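Local coordinates for protein enoyl-CoA hydratase (Mycolicibacterium smegmatis, PDB 7MCM) that probably catalyses the reversible hydration of enoyl-CoA thioesters to (3S)-3-hydroxyacyl-CoA, a step of fatty acid metabolism, at residues S53-T58 and V107-A112; L130-E135 and P199-L204; A111-A116 and E135-A140; W156-A161 and W185-E190. One frame throughout, in Å; residues are numbered along the deposited sequence.

Interactions 1, 2 and 3 all draw on strand 109-113 or its neighbours in the larger sheet of the crotonase fold, and their chemistry changes with position. Interaction 1 is fully buried strand pairing, governed by backbone hydrogen bonds. Interaction 2, also buried, sets strand 130-134 against helix 197-209 by aliphatic contact alone. Interaction 3 shares Ala111 and Ala112 with the first and Glu135 with the second; it follows both strands beyond the sheet, mixing aromatic packing with a water bridge on its more exposed side. Interaction 4 is the smallest and only partly buried, joining a helix end to a loop whose later residues run beside strand 130-134.

Interaction 1 of 4, residues S53-T58 and V107-A112; sequences SVVILT and VPVIAA
Val55 and Leu57 meet Pro108, Ile110 and Ala112 through a run of parallel beta-sheet hydrogen bonds between neighbouring inner strands of the larger sheet of the crotonase fold. Strand 54-58 uses the N-H and C=O of Val55 and Leu57 for this edge. Val55 N donates to Pro108 O, and Val55 O receives Ile110 N (2.8 Å, 171° at the hydrogen). Ile110 O then takes Leu57 N (2.7 Å), and Leu57 O takes Ala112 N. Weaker CA-H...O contacts give Val55 O and Ile110 O a further approach each, from Val109 CA and Ile56 CA. The polar atoms of Val54 and Ile56 belong to the other edge, where they bond the backbone of Arg15, Gln17 and Trp19. Val109 N is taken by the carboxylate of Asp129, and Val107 O receives Lys220 NZ, so these two atoms also have partners outside the pairing.

Val54, Ile56 and Ile110 occupy one face, beneath helix 197-209; Val55, Leu57 and Val109 occupy the other. Val55 CG2, anti to its own carbonyl carbon, meets Val107 CG2 at 3.6 Å, the two side chains crossing nearly at right angles. Val54 CG1 touches Ile110 CD1 at 3.8 Å. At the end of the segment the Thr58 hydroxyl adds a side-chain bond: OG1, anti to the backbone N (chi1 -163°), donates to Ala112 O at 2.8 Å, within the carbonyl plane.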
loop_
_atom_site.group_PDB
_atom_site.type_symbol
_atom_site.label_atom_id
_atom_site.label_comp_id
_atom_site.label_asym_id
_atom_site.label_seq_id
_atom_site.Cartn_x
_atom_site.Cartn_y
_atom_site.Cartn_z
ATOM N N SER B 53 -21.775 -21.479 9.326
ATOM C CA SER B 53 -20.321 -21.478 9.228
ATOM C C SER B 53 -19.781 -21.604 7.812
ATOM O O SER B 53 -18.611 -21.282 7.598
ATOM C CB SER B 53 -19.720 -22.620 10.070
ATOM O OG SER B 53 -19.761 -22.314 11.451
ATOM N N VAL B 54 -20.567 -22.099 6.857
ATOM C CA VAL B 54 -20.116 -22.309 5.481
ATOM C C VAL B 54 -21.300 -22.062 4.555
ATOM O O VAL B 54 -22.434 -22.433 4.880
ATOM C CB VAL B 54 -19.571 -23.739 5.250
ATOM C CG1 VAL B 54 -18.901 -23.840 3.889
ATOM C CG2 VAL B 54 -18.615 -24.160 6.338
ATOM N N VAL B 55 -21.026 -21.456 3.398
ATOM C CA VAL B 55 -21.988 -21.321 2.300
ATOM C C VAL B 55 -21.440 -22.084 1.107
ATOM O O VAL B 55 -20.252 -21.966 0.785
ATOM C CB VAL B 55 -22.255 -19.844 1.929
ATOM C CG1 VAL B 55 -22.969 -19.714 0.565
ATOM C CG2 VAL B 55 -23.081 -19.165 2.996
ATOM N N ILE B 56 -22.291 -22.905 0.492
ATOM C CA ILE B 56 -22.028 -23.503 -0.815
ATOM C C ILE B 56 -22.837 -22.726 -1.852
ATOM O O ILE B 56 -24.069 -22.663 -1.766
ATOM C CB ILE B 56 -22.413 -24.987 -0.851
ATOM C CG1 ILE B 56 -21.546 -25.821 0.106
ATOM C CG2 ILE B 56 -22.350 -25.495 -2.293
ATOM C CD1 ILE B 56 -22.054 -27.267 0.280
ATOM N N LEU B 57 -22.163 -22.163 -2.848
ATOM C CA LEU B 57 -22.818 -21.392 -3.903
ATOM C C LEU B 57 -22.802 -22.195 -5.196
ATOM O O LEU B 57 -21.742 -22.631 -5.645
ATOM C CB LEU B 57 -22.127 -20.041 -4.107
ATOM C CG LEU B 57 -22.654 -19.159 -5.246
ATOM C CD1 LEU B 57 -24.104 -18.725 -4.987
ATOM C CD2 LEU B 57 -21.730 -17.961 -5.423
ATOM N N THR B 58 -23.975 -22.385 -5.800
ATOM C CA THR B 58 -24.074 -23.225 -6.983
ATOM C C THR B 58 -25.242 -22.719 -7.831
ATOM O O THR B 58 -25.973 -21.810 -7.431
ATOM C CB THR B 58 -24.236 -24.696 -6.575
ATOM O OG1 THR B 58 -23.942 -25.556 -7.675
ATOM C CG2 THR B 58 -25.636 -24.969 -6.069
ATOM N N VAL B 107 -18.611 -15.617 6.391
ATOM C CA VAL B 107 -18.471 -17.068 6.372
ATOM C C VAL B 107 -17.775 -17.473 5.078
ATOM O O VAL B 107 -17.933 -16.797 4.048
ATOM C CB VAL B 107 -19.829 -17.779 6.553
ATOM C CG1 VAL B 107 -20.648 -17.116 7.672
ATOM C CG2 VAL B 107 -20.602 -17.814 5.285
ATOM N N PRO B 108 -16.977 -18.545 5.102
ATOM C CA PRO B 108 -16.373 -19.059 3.867
ATOM C C PRO B 108 -17.435 -19.462 2.853
ATOM O O PRO B 108 -18.492 -19.988 3.212
ATOM C CB PRO B 108 -15.573 -20.278 4.337
ATOM C CG PRO B 108 -15.501 -20.188 5.819
ATOM C CD PRO B 108 -16.556 -19.273 6.306
ATOM N N VAL B 109 -17.129 -19.225 1.575
ATOM C CA VAL B 109 -18.018 -19.541 0.459
ATOM C C VAL B 109 -17.305 -20.500 -0.486
ATOM O O VAL B 109 -16.237 -20.179 -1.022
ATOM C CB VAL B 109 -18.467 -18.280 -0.299
ATOM C CG1 VAL B 109 -19.402 -18.672 -1.422
ATOM C CG2 VAL B 109 -19.181 -17.300 0.641
ATOM N N ILE B 110 -17.917 -21.653 -0.729
ATOM C CA ILE B 110 -17.421 -22.633 -1.690
ATOM C C ILE B 110 -18.247 -22.506 -2.970
ATOM O O ILE B 110 -19.471 -22.664 -2.935
ATOM C CB ILE B 110 -17.511 -24.056 -1.114
ATOM C CG1 ILE B 110 -16.553 -24.222 0.066
ATOM C CG2 ILE B 110 -17.229 -25.120 -2.178
ATOM C CD1 ILE B 110 -17.016 -25.358 1.001
ATOM N N ALA B 111 -17.596 -22.210 -4.101
ATOM C CA ALA B 111 -18.292 -22.228 -5.392
ATOM C C ALA B 111 -18.314 -23.657 -5.920
ATOM O O ALA B 111 -17.256 -24.246 -6.170
ATOM C CB ALA B 111 -17.598 -21.311 -6.407
ATOM N N ALA B 112 -19.508 -24.227 -6.072
ATOM C CA ALA B 112 -19.657 -25.544 -6.686
ATOM C C ALA B 112 -20.118 -25.294 -8.119
ATOM O O ALA B 112 -21.305 -25.139 -8.398
ATOM C CB ALA B 112 -20.623 -26.419 -5.888
#

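Interaction 2 of 4, residues L130-E135 and P199-L204; sequences LRIAAE and PAAHRL
Ile132 and Leu130 press their side chains against Ala200, Ala201 and Leu204, packing a strand of the crotonase fold's larger sheet under the helix that covers this face. Strand 130-134 and the helix segment 199-204 run nearly antiparallel, at 158°, with axes 9.5 Å apart, a spacing that small alanines and branched aliphatic groups fill without any polar bond between them.

The first shell centres on two methyl groups. Ile132 CD1 reaches the helix backbone itself, 3.6 Å from Ala201 N, and has Ala201 CB at 3.8 Å and Ala200 CB at 4.2 Å beside it. It gets there because CG1 lies between the backbone N and the carbonyl carbon (chi1 64°) and the chain then runs on extended. Leu204 CD2 is the second: it meets Leu130 CD1 at 3.8 Å and Ile132 CG2 at 4.2 Å, and the Leu204 and Ile132 side chains run past each other in opposite senses.

Further out, Leu204 also rests on Ile110 and Ala201 on Ala112, so the helix lies across strand 109-113 and reaches Ile56 beyond it. Leu192 and Leu197 close in on Ile132, while Ala165 of a second subunit packs on Leu130. The strand is held in the sheet by backbone bonds to Ala111 and Val113 on one edge and to Asn189 and Glu190 on the other. Arg131 points away from the helix, its NE bonded to Leu187 O and its NH1 to the carbonyls of Ala125 and Cys128. Within the helix, Leu204 N bonds Ala200 O at 3.0 Å.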
loop_
_atom_site.group_PDB
_atom_site.type_symbol
_atom_site.label_atom_id
_atom_site.label_comp_id
_atom_site.label_asym_id
_atom_site.label_seq_id
_atom_site.Cartn_x
_atom_site.Cartn_y
_atom_site.Cartn_z
ATOM N N LEU B 130 -13.157 -20.899 -2.251
ATOM C CA LEU B 130 -12.735 -22.194 -2.770
ATOM C C LEU B 130 -13.614 -22.510 -3.959
ATOM O O LEU B 130 -14.802 -22.187 -3.938
ATOM C CB LEU B 130 -12.892 -23.323 -1.727
ATOM C CG LEU B 130 -12.016 -23.261 -0.487
ATOM C CD1 LEU B 130 -12.345 -24.373 0.470
ATOM C CD2 LEU B 130 -10.596 -23.401 -0.963
ATOM N N ARG B 131 -13.043 -23.143 -4.985
ATOM C CA ARG B 131 -13.816 -23.593 -6.135
ATOM C C ARG B 131 -13.602 -25.077 -6.360
ATOM O O ARG B 131 -12.473 -25.567 -6.294
ATOM C CB ARG B 131 -13.433 -22.852 -7.408
ATOM C CG ARG B 131 -14.015 -21.470 -7.544
ATOM C CD ARG B 131 -13.066 -20.597 -8.378
ATOM N NE ARG B 131 -11.775 -20.444 -7.723
ATOM C CZ ARG B 131 -11.584 -19.660 -6.672
ATOM N NH1 ARG B 131 -12.587 -18.973 -6.136
ATOM N NH2 ARG B 131 -10.367 -19.560 -6.148
ATOM N N ILE B 132 -14.701 -25.788 -6.617
ATOM C CA ILE B 132 -14.670 -27.123 -7.191
ATOM C C ILE B 132 -15.656 -27.119 -8.351
ATOM O O ILE B 132 -16.571 -26.292 -8.407
ATOM C CB ILE B 132 -15.021 -28.221 -6.162
ATOM C CG1 ILE B 132 -16.448 -28.053 -5.677
ATOM C CG2 ILE B 132 -14.100 -28.161 -4.958
ATOM C CD1 ILE B 132 -16.884 -29.147 -4.710
ATOM N N ALA B 133 -15.475 -28.061 -9.283
ATOM C CA ALA B 133 -16.220 -28.013 -10.536
ATOM C C ALA B 133 -16.679 -29.393 -10.967
ATOM O O ALA B 133 -16.020 -30.402 -10.695
ATOM C CB ALA B 133 -15.391 -27.394 -11.677
ATOM N N ALA B 134 -17.824 -29.415 -11.653
ATOM C CA ALA B 134 -18.285 -30.576 -12.401
ATOM C C ALA B 134 -17.495 -30.715 -13.697
ATOM O O ALA B 134 -16.980 -29.735 -14.237
ATOM C CB ALA B 134 -19.776 -30.460 -12.739
ATOM N N GLU B 135 -17.437 -31.953 -14.209
ATOM C CA GLU B 135 -16.722 -32.202 -15.456
ATOM C C GLU B 135 -17.301 -31.406 -16.621
ATOM O O GLU B 135 -16.582 -31.130 -17.586
ATOM C CB GLU B 135 -16.725 -33.704 -15.783
ATOM C CG GLU B 135 -15.875 -34.536 -14.817
ATOM C CD GLU B 135 -15.844 -36.018 -15.151
ATOM O OE1 GLU B 135 -16.639 -36.463 -16.005
ATOM O OE2 GLU B 135 -15.017 -36.741 -14.558
ATOM N N PRO B 199 -22.350 -33.631 -3.504
ATOM C CA PRO B 199 -21.749 -34.439 -2.428
ATOM C C PRO B 199 -20.327 -34.033 -2.072
ATOM O O PRO B 199 -19.979 -33.997 -0.885
ATOM C CB PRO B 199 -21.809 -35.860 -2.997
ATOM C CG PRO B 199 -23.032 -35.859 -3.817
ATOM C CD PRO B 199 -23.086 -34.488 -4.457
ATOM N N ALA B 200 -19.490 -33.715 -3.062
ATOM C CA ALA B 200 -18.134 -33.274 -2.747
ATOM C C ALA B 200 -18.134 -31.903 -2.088
ATOM O O ALA B 200 -17.326 -31.640 -1.188
ATOM C CB ALA B 200 -17.280 -33.243 -4.009
ATOM N N ALA B 201 -19.015 -31.010 -2.534
ATOM C CA ALA B 201 -19.077 -29.686 -1.925
ATOM C C ALA B 201 -19.478 -29.786 -0.462
ATOM O O ALA B 201 -18.931 -29.075 0.392
ATOM C CB ALA B 201 -20.056 -28.799 -2.689
ATOM N N HIS B 202 -20.406 -30.692 -0.147
ATOM C CA HIS B 202 -20.804 -30.875 1.244
ATOM C C HIS B 202 -19.705 -31.533 2.072
ATOM O O HIS B 202 -19.548 -31.208 3.252
ATOM C CB HIS B 202 -22.099 -31.678 1.323
ATOM C CG HIS B 202 -23.318 -30.857 1.060
ATOM N ND1 HIS B 202 -23.871 -30.027 2.012
ATOM C CD2 HIS B 202 -24.066 -30.702 -0.057
ATOM C CE1 HIS B 202 -24.927 -29.419 1.501
ATOM N NE2 HIS B 202 -25.062 -29.806 0.245
ATOM N N ARG B 203 -18.965 -32.490 1.505
ATOM C CA ARG B 203 -17.841 -33.050 2.255
ATOM C C ARG B 203 -16.829 -31.960 2.593
ATOM O O ARG B 203 -16.386 -31.840 3.739
ATOM C CB ARG B 203 -17.169 -34.175 1.469
ATOM C CG ARG B 203 -17.923 -35.476 1.477
ATOM C CD ARG B 203 -17.080 -36.597 0.889
ATOM N NE ARG B 203 -16.736 -36.337 -0.507
ATOM C CZ ARG B 203 -17.425 -36.785 -1.548
ATOM N NH1 ARG B 203 -18.525 -37.507 -1.391
ATOM N NH2 ARG B 203 -16.993 -36.519 -2.777
ATOM N N LEU B 204 -16.488 -31.122 1.610
ATOM C CA LEU B 204 -15.558 -30.024 1.852
ATOM C C LEU B 204 -16.113 -29.035 2.878
ATOM O O LEU B 204 -15.390 -28.592 3.776
ATOM C CB LEU B 204 -15.238 -29.317 0.530
ATOM C CG LEU B 204 -14.255 -28.141 0.581
ATOM C CD1 LEU B 204 -12.917 -28.566 1.176
ATOM C CD2 LEU B 204 -14.066 -27.524 -0.828
#

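Interaction 3 of 4, residues A111-A116 and E135-A140; sequences AAVNGA and ESAFFA
Ala116 lies over one face of the Phe138 ring, and Val113 touches the outer end of the Phe139 ring, so two successive phenylalanines receive the segment 111-116 in quite different ways. Ala116 CA stands 4.0 Å from the centroid of the Phe138 ring and 15° off its normal, a CH-pi contact displaced toward the rim; the methyl hangs past the outer end of the ring, CB 3.4 Å from CZ. A chi1 of 64°, which places CG between the backbone N and the carbonyl carbon, folds this ring back over the alanine.

Phe139 goes to the other side. Its ring and Val113 approach from opposite directions and meet obliquely: both valine methyls touch it, CG1 at 3.9 Å from CZ and CG2 close behind. Cys122 and Ala125 of helix 120-127 also pack on this ring. Ala137 CB packs on the backbone of the other segment, 3.4 Å from Val113 O, and also touches Val113 CG1; Gly115 and Ala137 come to 3.7 Å, CA to CA.

Toward solvent the contact turns polar. A water donates to Asn114 O (3.0 Å) and lies 2.9 Å from Ser136 OG; the stronger partner of that hydroxyl is Asp194 OD2, and its single proton can serve only one of the two at a time. The Asn114 amide is used outside the contact, ND2 bonding Phe63 O and OD1 bonding Gly59 N.

Here two neighbouring strands, 109-113 and 130-134, leave the larger sheet and continue through short connections into 116-118 and 138-140, parallel strands of a smaller sheet; this paired passage is characteristic of the crotonase fold.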
loop_
_atom_site.group_PDB
_atom_site.type_symbol
_atom_site.label_atom_id
_atom_site.label_comp_id
_atom_site.label_asym_id
_atom_site.label_seq_id
_atom_site.Cartn_x
_atom_site.Cartn_y
_atom_site.Cartn_z
ATOM N N ALA B 111 -17.596 -22.210 -4.101
ATOM C CA ALA B 111 -18.292 -22.228 -5.392
ATOM C C ALA B 111 -18.314 -23.657 -5.920
ATOM O O ALA B 111 -17.256 -24.246 -6.170
ATOM C CB ALA B 111 -17.598 -21.311 -6.407
ATOM N N ALA B 112 -19.508 -24.227 -6.072
ATOM C CA ALA B 112 -19.657 -25.544 -6.686
ATOM C C ALA B 112 -20.118 -25.294 -8.119
ATOM O O ALA B 112 -21.305 -25.139 -8.398
ATOM C CB ALA B 112 -20.623 -26.419 -5.888
ATOM N N VAL B 113 -19.155 -25.218 -9.033
ATOM C CA VAL B 113 -19.414 -24.755 -10.390
ATOM C C VAL B 113 -19.933 -25.954 -11.182
ATOM O O VAL B 113 -19.170 -26.833 -11.592
ATOM C CB VAL B 113 -18.164 -24.129 -11.017
ATOM C CG1 VAL B 113 -18.483 -23.504 -12.381
ATOM C CG2 VAL B 113 -17.597 -23.063 -10.054
ATOM N N ASN B 114 -21.247 -25.981 -11.411
ATOM C CA ASN B 114 -21.926 -27.120 -12.013
ATOM C C ASN B 114 -22.011 -27.038 -13.534
ATOM O O ASN B 114 -22.442 -28.009 -14.170
ATOM C CB ASN B 114 -23.341 -27.230 -11.437
ATOM C CG ASN B 114 -24.130 -25.947 -11.614
ATOM O OD1 ASN B 114 -23.780 -24.911 -11.043
ATOM N ND2 ASN B 114 -25.181 -25.997 -12.427
ATOM N N GLY B 115 -21.631 -25.915 -14.127
ATOM C CA GLY B 115 -21.737 -25.759 -15.567
ATOM C C GLY B 115 -21.082 -24.473 -15.997
ATOM O O GLY B 115 -20.192 -23.982 -15.304
ATOM N N ALA B 116 -21.516 -23.919 -17.127
ATOM C CA ALA B 116 -20.944 -22.690 -17.650
ATOM C C ALA B 116 -20.914 -21.585 -16.602
ATOM O O ALA B 116 -21.919 -21.294 -15.950
ATOM C CB ALA B 116 -21.746 -22.226 -18.870
ATOM N N GLU B 135 -17.437 -31.953 -14.209
ATOM C CA GLU B 135 -16.722 -32.202 -15.456
ATOM C C GLU B 135 -17.301 -31.406 -16.621
ATOM O O GLU B 135 -16.582 -31.130 -17.586
ATOM C CB GLU B 135 -16.725 -33.704 -15.783
ATOM C CG GLU B 135 -15.875 -34.536 -14.817
ATOM C CD GLU B 135 -15.844 -36.018 -15.151
ATOM O OE1 GLU B 135 -16.639 -36.463 -16.005
ATOM O OE2 GLU B 135 -15.017 -36.741 -14.558
ATOM N N SER B 136 -18.565 -31.005 -16.553
ATOM C CA SER B 136 -19.155 -30.232 -17.635
ATOM C C SER B 136 -19.019 -28.729 -17.424
ATOM O O SER B 136 -19.457 -27.953 -18.276
ATOM C CB SER B 136 -20.628 -30.619 -17.811
ATOM O OG SER B 136 -21.389 -30.278 -16.665
ATOM N N ALA B 137 -18.390 -28.301 -16.337
ATOM C CA ALA B 137 -18.201 -26.879 -16.117
ATOM C C ALA B 137 -17.135 -26.319 -17.053
ATOM O O ALA B 137 -16.242 -27.029 -17.527
ATOM C CB ALA B 137 -17.796 -26.604 -14.671
ATOM N N PHE B 138 -17.232 -25.016 -17.303
ATOM C CA PHE B 138 -16.162 -24.280 -17.953
ATOM C C PHE B 138 -16.265 -22.820 -17.549
ATOM O O PHE B 138 -17.295 -22.361 -17.045
ATOM C CB PHE B 138 -16.182 -24.439 -19.479
ATOM C CG PHE B 138 -17.393 -23.876 -20.146
ATOM C CD1 PHE B 138 -17.419 -22.549 -20.552
ATOM C CD2 PHE B 138 -18.494 -24.676 -20.394
ATOM C CE1 PHE B 138 -18.531 -22.024 -21.185
ATOM C CE2 PHE B 138 -19.619 -24.164 -21.037
ATOM C CZ PHE B 138 -19.632 -22.835 -21.437
ATOM N N PHE B 139 -15.164 -22.100 -17.753
ATOM C CA PHE B 139 -15.029 -20.711 -17.351
ATOM C C PHE B 139 -14.667 -19.869 -18.566
ATOM O O PHE B 139 -13.938 -20.320 -19.456
ATOM C CB PHE B 139 -13.948 -20.545 -16.267
ATOM C CG PHE B 139 -14.196 -21.363 -15.033
ATOM C CD1 PHE B 139 -13.914 -22.724 -15.021
ATOM C CD2 PHE B 139 -14.720 -20.778 -13.888
ATOM C CE1 PHE B 139 -14.158 -23.495 -13.882
ATOM C CE2 PHE B 139 -14.952 -21.536 -12.749
ATOM C CZ PHE B 139 -14.668 -22.898 -12.749
ATOM N N ALA B 140 -15.195 -18.654 -18.615
ATOM C CA ALA B 140 -14.846 -17.739 -19.694
ATOM C C ALA B 140 -14.928 -16.320 -19.165
ATOM O O ALA B 140 -16.003 -15.865 -18.750
ATOM C CB ALA B 140 -15.754 -17.915 -20.917
HETATM O O HOH W 1 -23.675 -28.483 -16.912
#

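Interaction 4 of 4, residues W156-A161 and W185-E190; sequences WFLPRA and WGLVNE
Ala161, near the end of helix 154-162, comes within 5.6 Å of Leu187, CA to CA, just where a Schellman motif ends helix 179-185: Gly186, with phi at 81°, turns the chain out of the helix and into the loop that leads to strand 191-192 of the crotonase fold. The backbones approach without bonding, since Ala161 O and Gly186 O, 3.4 Å apart, are both acceptors.

What joins the two segments is one aliphatic branch. Leu187 CD1 touches Ala161 CB at 4.2 Å and Leu158 CD1 at 4.3 Å, so a single methyl spans positions three residues apart on the helix. The leucine's CG is anti to the backbone N (chi1 -175°), which carries CD1 up to the helix. Val126 of helix 120-127 packs on both Leu187 and Leu158, closing a small apolar cluster, and Leu158 is also covered by Ala167 and Thr171 of helix 164-173.

Further back along the helix, Trp156 and Phe157 face a third subunit, where Trp156 NE1 bonds Ala229 O of that chain. The helix is kinked at Pro159, whose N has no bond to the preceding turn; beyond it, Ala161 N bonds Leu158 O at 2.9 Å.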
loop_
_atom_site.group_PDB
_atom_site.type_symbol
_atom_site.label_atom_id
_atom_site.label_comp_id
_atom_site.label_asym_id
_atom_site.label_seq_id
_atom_site.Cartn_x
_atom_site.Cartn_y
_atom_site.Cartn_z
ATOM N N TRP B 156 -9.184 -8.181 -10.581
ATOM C CA TRP B 156 -8.456 -8.219 -9.312
ATOM C C TRP B 156 -8.379 -9.639 -8.758
ATOM O O TRP B 156 -7.316 -10.071 -8.290
ATOM C CB TRP B 156 -9.111 -7.264 -8.313
ATOM C CG TRP B 156 -8.305 -6.977 -7.066
ATOM C CD1 TRP B 156 -7.376 -5.994 -6.889
ATOM C CD2 TRP B 156 -8.403 -7.664 -5.811
ATOM N NE1 TRP B 156 -6.873 -6.037 -5.610
ATOM C CE2 TRP B 156 -7.487 -7.056 -4.927
ATOM C CE3 TRP B 156 -9.164 -8.740 -5.358
ATOM C CZ2 TRP B 156 -7.324 -7.483 -3.600
ATOM C CZ3 TRP B 156 -8.999 -9.169 -4.036
ATOM C CH2 TRP B 156 -8.084 -8.544 -3.179
ATOM N N PHE B 157 -9.474 -10.400 -8.859
ATOM C CA PHE B 157 -9.540 -11.730 -8.262
ATOM C C PHE B 157 -8.892 -12.803 -9.136
ATOM O O PHE B 157 -8.288 -13.742 -8.613
ATOM C CB PHE B 157 -11.000 -12.097 -7.990
ATOM C CG PHE B 157 -11.641 -11.267 -6.918
ATOM C CD1 PHE B 157 -11.491 -11.609 -5.582
ATOM C CD2 PHE B 157 -12.396 -10.159 -7.235
ATOM C CE1 PHE B 157 -12.076 -10.849 -4.587
ATOM C CE2 PHE B 157 -12.986 -9.399 -6.235
ATOM C CZ PHE B 157 -12.820 -9.748 -4.919
ATOM N N LEU B 158 -8.994 -12.694 -10.460
ATOM C CA LEU B 158 -8.540 -13.793 -11.306
ATOM C C LEU B 158 -7.039 -14.052 -11.186
ATOM O O LEU B 158 -6.650 -15.230 -11.084
ATOM C CB LEU B 158 -8.958 -13.540 -12.769
ATOM C CG LEU B 158 -8.703 -14.702 -13.738
ATOM C CD1 LEU B 158 -9.414 -15.993 -13.288
ATOM C CD2 LEU B 158 -9.163 -14.335 -15.160
ATOM N N PRO B 159 -6.156 -13.048 -11.174
ATOM C CA PRO B 159 -4.728 -13.367 -11.016
ATOM C C PRO B 159 -4.435 -14.032 -9.695
ATOM O O PRO B 159 -3.496 -14.834 -9.600
ATOM C CB PRO B 159 -4.036 -11.998 -11.113
ATOM C CG PRO B 159 -5.009 -11.115 -11.741
ATOM C CD PRO B 159 -6.365 -11.602 -11.333
ATOM N N ARG B 160 -5.210 -13.722 -8.660
ATOM C CA ARG B 160 -4.973 -14.361 -7.376
ATOM C C ARG B 160 -5.465 -15.800 -7.346
ATOM O O ARG B 160 -5.111 -16.532 -6.421
ATOM C CB ARG B 160 -5.604 -13.512 -6.274
ATOM C CG ARG B 160 -4.857 -12.184 -6.134
ATOM C CD ARG B 160 -5.745 -11.027 -5.724
ATOM N NE ARG B 160 -4.946 -9.855 -5.381
ATOM C CZ ARG B 160 -4.635 -8.876 -6.221
ATOM N NH1 ARG B 160 -5.091 -8.852 -7.465
ATOM N NH2 ARG B 160 -3.838 -7.898 -5.805
ATOM N N ALA B 161 -6.225 -16.231 -8.353
ATOM C CA ALA B 161 -6.633 -17.621 -8.486
ATOM C C ALA B 161 -5.716 -18.421 -9.397
ATOM O O ALA B 161 -5.467 -19.600 -9.132
ATOM C CB ALA B 161 -8.070 -17.717 -9.024
ATOM N N TRP B 185 -4.663 -25.433 -13.832
ATOM C CA TRP B 185 -4.210 -24.086 -13.513
ATOM C C TRP B 185 -4.465 -23.693 -12.065
ATOM O O TRP B 185 -3.974 -22.645 -11.628
ATOM C CB TRP B 185 -4.887 -23.054 -14.426
ATOM C CG TRP B 185 -4.547 -23.177 -15.881
ATOM C CD1 TRP B 185 -3.662 -24.051 -16.458
ATOM C CD2 TRP B 185 -5.084 -22.380 -16.953
ATOM N NE1 TRP B 185 -3.614 -23.843 -17.822
ATOM C CE2 TRP B 185 -4.481 -22.825 -18.149
ATOM C CE3 TRP B 185 -6.017 -21.329 -17.014
ATOM C CZ2 TRP B 185 -4.786 -22.262 -19.393
ATOM C CZ3 TRP B 185 -6.316 -20.768 -18.247
ATOM C CH2 TRP B 185 -5.709 -21.242 -19.423
ATOM N N GLY B 186 -5.161 -24.518 -11.294
ATOM C CA GLY B 186 -5.505 -24.112 -9.946
ATOM C C GLY B 186 -6.712 -23.206 -9.865
ATOM O O GLY B 186 -6.981 -22.646 -8.794
ATOM N N LEU B 187 -7.431 -23.012 -10.971
ATOM C CA LEU B 187 -8.678 -22.258 -10.905
ATOM C C LEU B 187 -9.697 -22.972 -10.017
ATOM O O LEU B 187 -10.457 -22.318 -9.292
ATOM C CB LEU B 187 -9.222 -22.039 -12.314
ATOM C CG LEU B 187 -10.468 -21.179 -12.551
ATOM C CD1 LEU B 187 -10.407 -19.896 -11.734
ATOM C CD2 LEU B 187 -10.591 -20.850 -14.039
ATOM N N VAL B 188 -9.698 -24.311 -10.029
ATOM C CA VAL B 188 -10.505 -25.126 -9.128
ATOM C C VAL B 188 -9.598 -26.146 -8.443
ATOM O O VAL B 188 -8.522 -26.495 -8.939
ATOM C CB VAL B 188 -11.659 -25.858 -9.850
ATOM C CG1 VAL B 188 -12.538 -24.883 -10.615
ATOM C CG2 VAL B 188 -11.110 -26.943 -10.774
ATOM N N ASN B 189 -10.054 -26.623 -7.280
ATOM C CA ASN B 189 -9.298 -27.569 -6.463
ATOM C C ASN B 189 -9.603 -29.020 -6.798
ATOM O O ASN B 189 -8.773 -29.894 -6.530
ATOM C CB ASN B 189 -9.595 -27.345 -4.978
ATOM C CG ASN B 189 -8.964 -26.079 -4.430
ATOM O OD1 ASN B 189 -8.341 -25.313 -5.163
ATOM N ND2 ASN B 189 -9.132 -25.849 -3.123
ATOM N N GLU B 190 -10.785 -29.311 -7.332
ATOM C CA GLU B 190 -11.083 -30.670 -7.749
ATOM C C GLU B 190 -12.195 -30.638 -8.788
ATOM O O GLU B 190 -12.994 -29.698 -8.861
ATOM C CB GLU B 190 -11.454 -31.581 -6.563
ATOM C CG GLU B 190 -12.552 -31.073 -5.670
ATOM C CD GLU B 190 -12.813 -31.961 -4.446
ATOM O OE1 GLU B 190 -12.552 -33.184 -4.518
ATOM O OE2 GLU B 190 -13.288 -31.436 -3.413
#